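Local coordinates for protein ATP-dependent CLP protease, putative (Plasmodium falciparum, PDB 2F6I) that probably degrades proteins to small peptides in the presence of ATP, as the catalytic domain of a ClpP-type serine protease built as a fourteen-subunit assembly, at residues C[131-136]-C[174-179]. Sequence-based numbering, arbitrary orientation.
Sequences IMIHQP and ETIEKD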
ATOM      1  N   ILE C 131      -0.847  15.128  35.727  1.00 44.95           N
ATOM      2  CA  ILE C 131      -0.275  13.872  36.196  1.00 45.71           C
ATOM      3  C   ILE C 131      -1.338  12.796  36.395  1.00 47.11           C
ATOM      4  O   ILE C 131      -2.403  13.061  36.952  1.00 48.46           O
ATOM      5  CB  ILE C 131       0.471  14.102  37.528  1.00 45.97           C
ATOM      6  CG1 ILE C 131       1.521  15.200  37.341  1.00 47.76           C
ATOM      7  CG2 ILE C 131       1.120  12.818  37.998  1.00 46.29           C
ATOM      8  CD1 ILE C 131       2.198  15.638  38.621  1.00 47.28           C
ATOM      9  N   MET C 132      -1.039  11.584  35.937  1.00 48.58           N
ATOM     10  CA  MET C 132      -1.962  10.458  36.054  1.00 49.43           C
ATOM     11  C   MET C 132      -1.204   9.172  36.352  1.00 49.86           C
ATOM     12  O   MET C 132       0.007   9.094  36.158  1.00 50.15           O
ATOM     13  CB  MET C 132      -2.749  10.291  34.757  1.00 51.31           C
ATOM     14  CG  MET C 132      -1.877   9.927  33.574  1.00 55.03           C
ATOM     15  SD  MET C 132      -2.348  10.826  32.097  1.00 61.03           S
ATOM     16  CE  MET C 132      -2.245  12.496  32.723  1.00 58.05           C
ATOM     17  N   ILE C 133      -1.926   8.158  36.812  1.00 50.56           N
ATOM     18  CA  ILE C 133      -1.314   6.882  37.150  1.00 53.03           C
ATOM     19  C   ILE C 133      -1.432   5.862  36.020  1.00 54.39           C
ATOM     20  O   ILE C 133      -0.521   5.065  35.796  1.00 53.87           O
ATOM     21  CB  ILE C 133      -1.955   6.301  38.425  1.00 53.52           C
ATOM     22  CG1 ILE C 133      -1.845   7.322  39.560  1.00 53.66           C
ATOM     23  CG2 ILE C 133      -1.275   4.992  38.804  1.00 52.23           C
ATOM     24  CD1 ILE C 133      -2.547   6.903  40.832  1.00 55.67           C
ATOM     25  N   HIS C 134      -2.558   5.897  35.314  1.00 57.11           N
ATOM     26  CA  HIS C 134      -2.825   4.984  34.204  1.00 59.46           C
ATOM     27  C   HIS C 134      -1.858   5.191  33.035  1.00 61.08           C
ATOM     28  O   HIS C 134      -1.038   6.110  33.050  1.00 60.89           O
ATOM     29  CB  HIS C 134      -4.262   5.182  33.723  1.00 60.24           C
ATOM     30  CG  HIS C 134      -4.542   6.566  33.224  1.00 62.01           C
ATOM     31  ND1 HIS C 134      -4.500   6.900  31.888  1.00 62.51           N
ATOM     32  CD2 HIS C 134      -4.837   7.710  33.887  1.00 61.82           C
ATOM     33  CE1 HIS C 134      -4.756   8.189  31.748  1.00 61.55           C
ATOM     34  NE2 HIS C 134      -4.963   8.703  32.947  1.00 62.37           N
ATOM     35  N   GLN C 135      -1.959   4.330  32.025  1.00 62.94           N
ATOM     36  CA  GLN C 135      -1.103   4.420  30.844  1.00 65.08           C
ATOM     37  C   GLN C 135      -1.911   4.915  29.643  1.00 66.02           C
ATOM     38  O   GLN C 135      -2.693   4.164  29.059  1.00 66.23           O
ATOM     39  CB  GLN C 135      -0.492   3.054  30.518  1.00 65.24           C
ATOM     40  CG  GLN C 135       0.206   2.381  31.692  1.00 68.66           C
ATOM     41  CD  GLN C 135       0.918   1.097  31.296  1.00 69.65           C
ATOM     42  OE1 GLN C 135       1.960   1.128  30.637  1.00 70.67           O
ATOM     43  NE2 GLN C 135       0.353  -0.039  31.691  1.00 69.94           N
ATOM     44  N   PRO C 136      -1.731   6.190  29.260  1.00 67.12           N
ATOM     45  CA  PRO C 136      -2.444   6.788  28.125  1.00 68.34           C
ATOM     46  C   PRO C 136      -2.078   6.211  26.753  1.00 70.32           C
ATOM     47  O   PRO C 136      -2.859   6.322  25.803  1.00 69.46           O
ATOM     48  CB  PRO C 136      -2.102   8.271  28.251  1.00 67.66           C
ATOM     49  CG  PRO C 136      -0.736   8.247  28.856  1.00 67.99           C
ATOM     50  CD  PRO C 136      -0.875   7.190  29.922  1.00 66.73           C
ATOM     51  N   GLU C 174      -4.375  -0.025  47.319  1.00 61.54           N
ATOM     52  CA  GLU C 174      -5.782  -0.047  46.925  1.00 61.95           C
ATOM     53  C   GLU C 174      -6.170   1.276  46.275  1.00 59.81           C
ATOM     54  O   GLU C 174      -6.780   1.298  45.203  1.00 58.60           O
ATOM     55  CB  GLU C 174      -6.679  -0.297  48.141  1.00 64.58           C
ATOM     56  CG  GLU C 174      -6.558  -1.689  48.738  1.00 67.66           C
ATOM     57  CD  GLU C 174      -5.144  -2.014  49.177  1.00 69.84           C
ATOM     58  OE1 GLU C 174      -4.589  -1.267  50.013  1.00 68.76           O
ATOM     59  OE2 GLU C 174      -4.589  -3.018  48.684  1.00 70.93           O
ATOM     60  N   THR C 175      -5.818   2.375  46.934  1.00 57.58           N
ATOM     61  CA  THR C 175      -6.126   3.702  46.419  1.00 56.54           C
ATOM     62  C   THR C 175      -5.474   3.906  45.055  1.00 55.95           C
ATOM     63  O   THR C 175      -6.119   4.369  44.115  1.00 54.56           O
ATOM     64  CB  THR C 175      -5.630   4.801  47.380  1.00 56.26           C
ATOM     65  OG1 THR C 175      -6.322   4.691  48.629  1.00 56.99           O
ATOM     66  CG2 THR C 175      -5.875   6.182  46.789  1.00 53.80           C
ATOM     67  N   ILE C 176      -4.194   3.552  44.958  1.00 55.50           N
ATOM     68  CA  ILE C 176      -3.445   3.697  43.714  1.00 55.24           C
ATOM     69  C   ILE C 176      -4.143   2.965  42.576  1.00 56.21           C
ATOM     70  O   ILE C 176      -4.416   3.546  41.526  1.00 56.28           O
ATOM     71  CB  ILE C 176      -2.011   3.124  43.837  1.00 54.50           C
ATOM     72  CG1 ILE C 176      -1.263   3.805  44.988  1.00 53.77           C
ATOM     73  CG2 ILE C 176      -1.262   3.312  42.522  1.00 52.33           C
ATOM     74  CD1 ILE C 176      -1.096   5.300  44.825  1.00 53.43           C
ATOM     75  N   GLU C 177      -4.429   1.687  42.791  1.00 55.86           N
ATOM     76  CA  GLU C 177      -5.084   0.882  41.773  1.00 57.22           C
ATOM     77  C   GLU C 177      -6.448   1.438  41.374  1.00 57.29           C
ATOM     78  O   GLU C 177      -6.748   1.563  40.186  1.00 58.06           O
ATOM     79  CB  GLU C 177      -5.217  -0.561  42.255  1.00 59.09           C
ATOM     80  CG  GLU C 177      -5.968  -1.461  41.302  1.00 62.43           C
ATOM     81  CD  GLU C 177      -5.602  -2.916  41.480  1.00 65.80           C
ATOM     82  OE1 GLU C 177      -5.445  -3.352  42.642  1.00 68.41           O
ATOM     83  OE2 GLU C 177      -5.479  -3.624  40.459  1.00 67.45           O
ATOM     84  N   LYS C 178      -7.273   1.771  42.359  1.00 56.43           N
ATOM     85  CA  LYS C 178      -8.592   2.318  42.072  1.00 56.84           C
ATOM     86  C   LYS C 178      -8.449   3.573  41.214  1.00 56.54           C
ATOM     87  O   LYS C 178      -9.149   3.734  40.215  1.00 56.29           O
ATOM     88  CB  LYS C 178      -9.327   2.649  43.373  1.00 55.90           C
ATOM     89  N   ASP C 179      -7.534   4.456  41.603  1.00 56.91           N
ATOM     90  CA  ASP C 179      -7.314   5.689  40.859  1.00 58.11           C
ATOM     91  C   ASP C 179      -6.831   5.433  39.438  1.00 58.07           C
ATOM     92  O   ASP C 179      -7.261   6.103  38.501  1.00 58.38           O
ATOM     93  CB  ASP C 179      -6.315   6.594  41.587  1.00 58.25           C
ATOM     94  CG  ASP C 179      -6.899   7.209  42.842  1.00 59.32           C
ATOM     95  OD1 ASP C 179      -8.108   7.529  42.834  1.00 58.87           O
ATOM     96  OD2 ASP C 179      -6.153   7.387  43.829  1.00 59.80           O
TER
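D179 meets I133 through its CB, while its carboxylate is gripped by two groups beyond the contact: OD1 is salt-bridged to R182 and OD2 is hydrogen-bonded to the hydroxyl of Y194. OD2 also lies 3.0 Å from T175 O, one turn back in the helix, but both are acceptors and no bond forms.

No hydrogen bond joins the two segments; I133 carries the contact by van der Waals packing. Its CG1 lies anti to the carbonyl carbon (chi1 -56°), the start of an extended chain (chi2 175°) that carries CD1 to the helix, 3.9 Å from D179 CB. The same methyl sits 3.9 Å from the backbone oxygen I176 O. Farther back along I133, CG2 meets I176 CG2 at 4.1 Å, the two side chains crossing at about a right angle. Y194 of helix 188-194 touches both isoleucines, and Y162 and L165 of helix 151-169 pack on I176.

H134, the predicted active-site histidine, follows I133 directly. M132 CG lies over one face of its ring, offset toward the rim, and the H134 side chain touches D183, which would be the triad acid by analogy with other ClpP proteases. Through van der Waals contacts of I133, helix 173-181 is thus packed against the residue next to the histidine, while the D179 carboxylate is held by R182, whose charge probably balances it, and by the hydroxyl of Y194, rather than by the histidine segment.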